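Local coordinates for protein fuculose-1-phosphate aldolase (Thermus thermophilus, PDB 2FK5) that belongs to the class II aldolase and adducin family, folding into a mixed beta sheet with helices packed on it, and forms an assembly of several subunits, at residues Gly36-Thr40 / His74-Tyr78; Ala83-Val87 / Ala165-Tyr170; Tyr114-Val118 / Leu172-Leu176. One frame throughout, in Å; residues are numbered along the deposited sequence.

Contact 1: residues Gly36-Thr40 / His74-Tyr78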
# COMPACT_ATOMS: atom_id res chain seq x y z
N GLY A 36 -29.99 -7.94 -13.89
CA GLY A 36 -30.36 -7.94 -12.49
C GLY A 36 -29.27 -7.15 -11.78
O GLY A 36 -29.33 -5.93 -11.76
N PHE A 37 -28.29 -7.85 -11.20
CA PHE A 37 -27.17 -7.19 -10.54
C PHE A 37 -25.92 -8.07 -10.44
O PHE A 37 -26.00 -9.30 -10.40
CB PHE A 37 -27.59 -6.65 -9.14
CG PHE A 37 -27.92 -7.71 -8.14
CD1 PHE A 37 -26.94 -8.23 -7.30
CD2 PHE A 37 -29.23 -8.17 -8.01
CE1 PHE A 37 -27.24 -9.18 -6.34
CE2 PHE A 37 -29.55 -9.14 -7.05
CZ PHE A 37 -28.56 -9.64 -6.22
N LEU A 38 -24.76 -7.42 -10.41
CA LEU A 38 -23.47 -8.07 -10.33
C LEU A 38 -22.99 -7.87 -8.89
O LEU A 38 -22.92 -6.74 -8.43
CB LEU A 38 -22.50 -7.40 -11.30
CG LEU A 38 -21.11 -8.00 -11.49
CD1 LEU A 38 -21.24 -9.41 -12.03
CD2 LEU A 38 -20.28 -7.14 -12.45
N ILE A 39 -22.66 -8.95 -8.20
CA ILE A 39 -22.25 -8.84 -6.81
C ILE A 39 -21.06 -9.74 -6.50
O ILE A 39 -20.80 -10.72 -7.21
CB ILE A 39 -23.44 -9.21 -5.89
CG1 ILE A 39 -23.12 -8.94 -4.42
CG2 ILE A 39 -23.80 -10.68 -6.07
CD1 ILE A 39 -24.35 -9.04 -3.52
N THR A 40 -20.34 -9.40 -5.44
CA THR A 40 -19.19 -10.17 -4.99
C THR A 40 -19.65 -11.52 -4.45
O THR A 40 -20.72 -11.63 -3.84
CB THR A 40 -18.43 -9.43 -3.86
OG1 THR A 40 -19.36 -9.04 -2.84
CG2 THR A 40 -17.74 -8.18 -4.41
N HIS A 74 -29.53 -7.21 -1.30
CA HIS A 74 -29.21 -6.42 -2.48
C HIS A 74 -30.36 -6.53 -3.48
O HIS A 74 -30.83 -5.54 -4.02
CB HIS A 74 -27.92 -6.92 -3.13
CG HIS A 74 -26.68 -6.59 -2.35
ND1 HIS A 74 -25.71 -5.75 -2.85
CD2 HIS A 74 -26.25 -6.99 -1.14
CE1 HIS A 74 -24.73 -5.66 -1.97
NE2 HIS A 74 -25.03 -6.40 -0.92
N ARG A 75 -30.80 -7.76 -3.71
CA ARG A 75 -31.89 -7.99 -4.66
C ARG A 75 -33.14 -7.19 -4.31
O ARG A 75 -33.74 -6.54 -5.17
CB ARG A 75 -32.23 -9.48 -4.72
CG ARG A 75 -33.31 -9.79 -5.76
CD ARG A 75 -33.61 -11.27 -5.80
NE ARG A 75 -34.19 -11.73 -4.55
CZ ARG A 75 -34.59 -12.98 -4.33
NH1 ARG A 75 -34.48 -13.88 -5.29
NH2 ARG A 75 -35.11 -13.31 -3.16
N GLU A 76 -33.52 -7.21 -3.04
CA GLU A 76 -34.71 -6.50 -2.60
C GLU A 76 -34.54 -4.99 -2.78
O GLU A 76 -35.48 -4.30 -3.16
CB GLU A 76 -35.02 -6.83 -1.14
CG GLU A 76 -36.46 -6.60 -0.73
CD GLU A 76 -37.44 -7.42 -1.57
OE1 GLU A 76 -37.15 -8.60 -1.83
OE2 GLU A 76 -38.50 -6.88 -1.95
N VAL A 77 -33.34 -4.48 -2.51
CA VAL A 77 -33.09 -3.06 -2.69
C VAL A 77 -33.26 -2.67 -4.15
O VAL A 77 -33.83 -1.63 -4.47
CB VAL A 77 -31.64 -2.67 -2.26
CG1 VAL A 77 -31.35 -1.23 -2.63
CG2 VAL A 77 -31.46 -2.87 -0.77
N TYR A 78 -32.76 -3.50 -5.06
CA TYR A 78 -32.88 -3.19 -6.47
C TYR A 78 -34.33 -3.33 -6.93
O TYR A 78 -34.79 -2.58 -7.79
CB TYR A 78 -31.97 -4.10 -7.29
CG TYR A 78 -30.51 -3.75 -7.14
CD1 TYR A 78 -29.58 -4.73 -6.82
CD2 TYR A 78 -30.07 -2.44 -7.30
CE1 TYR A 78 -28.22 -4.41 -6.67
CE2 TYR A 78 -28.72 -2.10 -7.15
CZ TYR A 78 -27.80 -3.10 -6.84
OH TYR A 78 -26.47 -2.78 -6.67
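The imidazole of His74 is gripped at both nitrogens, ND1 by Ser30 OG and NE2 by Asn28 OD1, both on strand 28-32, while Ile39 CD1 lies over one of its faces. The two bonds fix the rotation of the ring. Tyr78, one turn further along helix 71-80, also reaches Ser30 OG through its OH, so that hydroxyl holds two side chains of the helix. The Ile39 CD1 methyl stands 3.5 Å from the ring centroid of His74 and only 5° off its normal, a CH-pi contact set squarely over the centre. Ile39 reaches it with an extended chain: CG1 lies anti to the backbone N (chi1 -172°), and CD1 continues the same line. Phe37, two residues earlier on the same side of the strand, makes the other large part of the contact. Its ring slants across the helix, with Phe37 CE2 3.5 Å from Arg75 CA and 3.6 Å from Arg75 CB. CE1 of Phe37 lies 4.0 Å from CB of His74. At the root of the ring, Phe37 CB approaches Tyr78 CE1 to 3.4 Å. The Phe37 and Tyr78 rings are oblique, their planes 37° apart and centroids 5.3 Å apart. CB of Ile39 lies at the edge of the Phe37 ring, in its plane. Arg75 gives only the base of its side chain, which bends at chi3 and leads its guanidinium away. Strand 36-40 is bonded to strands 28-32 and 54-58 on its two sides. The whole is a helix packed across a face of an antiparallel part of the sheet, as expected of an AraD-like alpha/beta fold.

Contact 2: residues Ala83-Val87 / Ala165-Tyr170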
# COMPACT_ATOMS: atom_id res chain seq x y z
N ALA A 83 -31.93 2.20 -6.90
CA ALA A 83 -30.49 2.06 -6.67
C ALA A 83 -29.79 1.50 -7.89
O ALA A 83 -30.30 0.60 -8.55
CB ALA A 83 -30.25 1.15 -5.48
N ARG A 84 -28.61 2.05 -8.19
CA ARG A 84 -27.79 1.60 -9.31
C ARG A 84 -26.56 0.85 -8.80
O ARG A 84 -25.86 0.18 -9.55
CB ARG A 84 -27.37 2.78 -10.18
CG ARG A 84 -28.52 3.39 -10.98
CD ARG A 84 -29.17 2.34 -11.86
NE ARG A 84 -30.08 2.93 -12.84
CZ ARG A 84 -30.73 2.24 -13.76
NH1 ARG A 84 -30.59 0.92 -13.84
NH2 ARG A 84 -31.53 2.87 -14.62
N ALA A 85 -26.31 0.96 -7.50
CA ALA A 85 -25.18 0.27 -6.88
C ALA A 85 -25.41 0.22 -5.37
O ALA A 85 -26.09 1.08 -4.82
CB ALA A 85 -23.87 0.99 -7.20
N LEU A 86 -24.86 -0.79 -4.72
CA LEU A 86 -25.02 -0.92 -3.27
C LEU A 86 -23.72 -1.39 -2.62
O LEU A 86 -23.06 -2.29 -3.11
CB LEU A 86 -26.12 -1.93 -2.95
CG LEU A 86 -26.55 -2.06 -1.48
CD1 LEU A 86 -27.16 -0.74 -1.01
CD2 LEU A 86 -27.56 -3.19 -1.34
N VAL A 87 -23.37 -0.76 -1.50
CA VAL A 87 -22.17 -1.16 -0.76
C VAL A 87 -22.58 -1.48 0.66
O VAL A 87 -23.23 -0.66 1.32
CB VAL A 87 -21.10 -0.03 -0.70
CG1 VAL A 87 -20.02 -0.40 0.32
CG2 VAL A 87 -20.46 0.18 -2.06
N ALA A 165 -21.71 4.70 -10.16
CA ALA A 165 -22.68 4.47 -9.10
C ALA A 165 -21.99 3.76 -7.95
O ALA A 165 -22.21 4.08 -6.78
CB ALA A 165 -23.85 3.62 -9.62
N LEU A 166 -21.13 2.80 -8.28
CA LEU A 166 -20.41 2.07 -7.26
C LEU A 166 -19.44 2.98 -6.49
O LEU A 166 -19.35 2.92 -5.26
CB LEU A 166 -19.63 0.90 -7.88
CG LEU A 166 -18.93 -0.02 -6.88
CD1 LEU A 166 -19.93 -0.61 -5.90
CD2 LEU A 166 -18.22 -1.13 -7.64
N LEU A 167 -18.72 3.83 -7.22
CA LEU A 167 -17.79 4.75 -6.58
C LEU A 167 -18.55 5.76 -5.72
O LEU A 167 -18.06 6.21 -4.69
CB LEU A 167 -16.96 5.49 -7.64
CG LEU A 167 -15.90 4.60 -8.31
CD1 LEU A 167 -15.30 5.33 -9.51
CD2 LEU A 167 -14.83 4.24 -7.30
N GLU A 168 -19.76 6.09 -6.16
CA GLU A 168 -20.59 7.02 -5.41
C GLU A 168 -21.01 6.36 -4.10
O GLU A 168 -20.96 6.99 -3.04
CB GLU A 168 -21.83 7.38 -6.23
CG GLU A 168 -22.81 8.30 -5.54
CD GLU A 168 -24.10 8.44 -6.32
OE1 GLU A 168 -24.93 9.30 -5.95
OE2 GLU A 168 -24.28 7.70 -7.30
N ALA A 169 -21.45 5.11 -4.17
CA ALA A 169 -21.87 4.35 -2.99
C ALA A 169 -20.71 4.21 -2.01
O ALA A 169 -20.86 4.40 -0.80
CB ALA A 169 -22.36 2.96 -3.41
N TYR A 170 -19.54 3.88 -2.54
CA TYR A 170 -18.33 3.74 -1.75
C TYR A 170 -18.05 5.05 -1.02
O TYR A 170 -17.72 5.04 0.17
CB TYR A 170 -17.14 3.38 -2.66
CG TYR A 170 -15.80 3.80 -2.09
CD1 TYR A 170 -15.20 5.00 -2.47
CD2 TYR A 170 -15.18 3.03 -1.10
CE1 TYR A 170 -14.00 5.42 -1.89
CE2 TYR A 170 -13.98 3.45 -0.51
CZ TYR A 170 -13.41 4.65 -0.90
OH TYR A 170 -12.26 5.10 -0.28
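Leu166 lies across from both inward-facing residues of strand 85-89, and its side chain can be followed along them. Leu166 CB is 4.3 Å from CB of Ala85; CG, anti to the backbone N (chi1 -175°), turns the branch along the strand; and Leu166 CD1 ends 4.0 Å from CG2 of Val87. The same side chain also touches Phe9 of helix 3-18 and Val31 of strand 28-32. Val87 meets the helix through a single methyl: CG2 comes within 3.6 Å of Ala169 CB and 3.8 Å of Tyr170 N, resting between the Ala169 methyl, the Tyr170 N and the tip of Leu166. Ala85 sits closer still, its CB 3.4 Å from the carbonyl carbon of Ala165 and 3.6 Å from CB of the same residue. Arg84 adds its CB beside Ala165 CB, while its charged end leads away. Arg84 and Ala85 both face Gly157, a classic beta bulge at the start of the strand. The helix runs roughly along the strand, with axes 32° apart and 7.1 Å at closest approach, a short spacing that fits the alanines on both surfaces. Glu168 turns its carboxylate to Arg144 and to the backbone N of Leu158 and Lys159. Across the interface methyl groups meet methyl groups and helix backbone, so the cohesion is mainly van der Waals contact and apolar burial.

Contact 3: residues Tyr114-Val118 / Leu172-Leu176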
# COMPACT_ATOMS: atom_id res chain seq x y z
N TYR A 114 -24.31 14.86 1.97
CA TYR A 114 -24.47 13.57 1.30
C TYR A 114 -25.38 12.57 1.99
O TYR A 114 -26.08 11.80 1.33
CB TYR A 114 -23.11 12.91 1.08
CG TYR A 114 -22.25 13.56 0.02
CD1 TYR A 114 -22.72 13.71 -1.28
CD2 TYR A 114 -20.97 14.01 0.32
CE1 TYR A 114 -21.93 14.30 -2.27
CE2 TYR A 114 -20.17 14.60 -0.66
CZ TYR A 114 -20.65 14.74 -1.95
OH TYR A 114 -19.86 15.32 -2.91
N LEU A 115 -25.37 12.56 3.32
CA LEU A 115 -26.17 11.60 4.06
C LEU A 115 -27.44 12.17 4.64
O LEU A 115 -28.48 11.50 4.65
CB LEU A 115 -25.33 10.99 5.19
CG LEU A 115 -24.05 10.31 4.71
CD1 LEU A 115 -23.17 9.93 5.89
CD2 LEU A 115 -24.43 9.07 3.91
N LYS A 116 -27.36 13.41 5.13
CA LYS A 116 -28.49 14.09 5.74
C LYS A 116 -28.80 13.44 7.09
O LYS A 116 -28.50 14.00 8.15
CB LYS A 116 -29.71 14.01 4.81
CG LYS A 116 -29.53 14.76 3.50
CD LYS A 116 -30.71 14.57 2.56
CE LYS A 116 -30.46 15.27 1.24
NZ LYS A 116 -31.58 15.11 0.27
N GLU A 117 -29.40 12.26 7.05
CA GLU A 117 -29.73 11.54 8.26
C GLU A 117 -29.62 10.05 7.94
O GLU A 117 -30.08 9.61 6.90
CB GLU A 117 -31.15 11.89 8.70
CG GLU A 117 -31.54 11.33 10.05
CD GLU A 117 -32.96 11.69 10.43
OE1 GLU A 117 -33.90 11.04 9.92
OE2 GLU A 117 -33.13 12.63 11.24
N VAL A 118 -29.00 9.29 8.83
CA VAL A 118 -28.86 7.85 8.60
C VAL A 118 -29.68 7.08 9.61
O VAL A 118 -29.33 6.99 10.79
CB VAL A 118 -27.38 7.40 8.73
CG1 VAL A 118 -27.26 5.89 8.45
CG2 VAL A 118 -26.52 8.20 7.77
N LEU A 172 -20.14 7.37 -0.14
CA LEU A 172 -21.11 7.61 0.92
C LEU A 172 -20.76 6.77 2.13
O LEU A 172 -20.96 7.19 3.26
CB LEU A 172 -22.53 7.25 0.46
CG LEU A 172 -23.15 8.20 -0.56
CD1 LEU A 172 -24.48 7.65 -1.03
CD2 LEU A 172 -23.32 9.57 0.06
N MET A 173 -20.24 5.57 1.89
CA MET A 173 -19.87 4.69 2.99
C MET A 173 -18.71 5.30 3.78
O MET A 173 -18.72 5.28 5.01
CB MET A 173 -19.50 3.30 2.47
CG MET A 173 -19.20 2.27 3.57
SD MET A 173 -20.61 1.99 4.69
CE MET A 173 -21.75 1.15 3.59
N THR A 174 -17.72 5.84 3.08
CA THR A 174 -16.57 6.44 3.76
C THR A 174 -17.01 7.70 4.49
O THR A 174 -16.53 7.99 5.59
CB THR A 174 -15.39 6.77 2.80
OG1 THR A 174 -15.80 7.70 1.80
CG2 THR A 174 -14.89 5.51 2.13
N THR A 175 -17.93 8.45 3.88
CA THR A 175 -18.45 9.67 4.49
C THR A 175 -19.18 9.31 5.79
O THR A 175 -19.09 10.02 6.79
CB THR A 175 -19.43 10.40 3.55
OG1 THR A 175 -18.70 10.93 2.44
CG2 THR A 175 -20.15 11.53 4.27
N LEU A 176 -19.91 8.19 5.76
CA LEU A 176 -20.63 7.72 6.94
C LEU A 176 -19.69 7.41 8.12
O LEU A 176 -19.94 7.85 9.24
CB LEU A 176 -21.45 6.47 6.62
CG LEU A 176 -22.04 5.73 7.84
CD1 LEU A 176 -22.74 6.70 8.77
CD2 LEU A 176 -23.01 4.66 7.37
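Leu115 fits its two methyls against one flank of helix 162-191, and this is the tight part of the contact. Leu115 CD1 comes 3.5 Å from Leu176 CA and 3.9 Å from Leu176 CB, resting on the backbone, with Thr175 CG2 3.8 Å away at its side. Leu115 CD2 lies 4.0 Å from CD2 of Leu172, the two leucines running antiparallel side by side. CG of Leu115 is anti to its carbonyl carbon (chi1 -58°), which carries both branches to the helix; the same side chain also touches Ala145 of strand 145-148. Leu172 also presses its CD2 methyl on CB of Tyr114 at 3.5 Å, the two side chains nearly perpendicular. Beyond that CB the packing slackens: the Tyr114 ring comes no nearer to Thr175 than 4.4 Å, between CD2 and OG1, and the residue is solvent-exposed. Thr175 OG1 instead bonds to Gly171 O inside its own helix. Val118 closes the inner end more loosely, CG2 to Leu176 CD1 at 4.2 Å. Between these residues the chain leaves helix 109-114 through Lys116, whose positive phi turns it towards strand 118-121. The close contacts are made by aliphatic carbons, some of them lying on backbone atoms, and the Thr175 hydroxyl is bonded within its own helix, so the turn is held here mainly by shape and apolar burial.

In the fold
Contact 2 lies between the other two in the fold. The centres of contacts 1 and 2 are about 11 Å apart. The centres of contacts 2 and 3 are about 12 Å apart. Contacts 1 and 3, with centres about 20 Å apart, lie on opposite sides of the chain's centre. Contact 1 closes along the sequence before contact 2 opens, while contacts 2 and 3 interleave and share helix 162-191. Strand 85-89 is shared ground: Leu86 faces helix 71-80, whereas Ala85 and Val87 face helix 162-191, so contacts 1 and 2 lie on opposite faces of one sheet. Met173 touches Val87, so contacts 2 and 3 adjoin along helix 162-191, while contacts 1 and 3 do not touch.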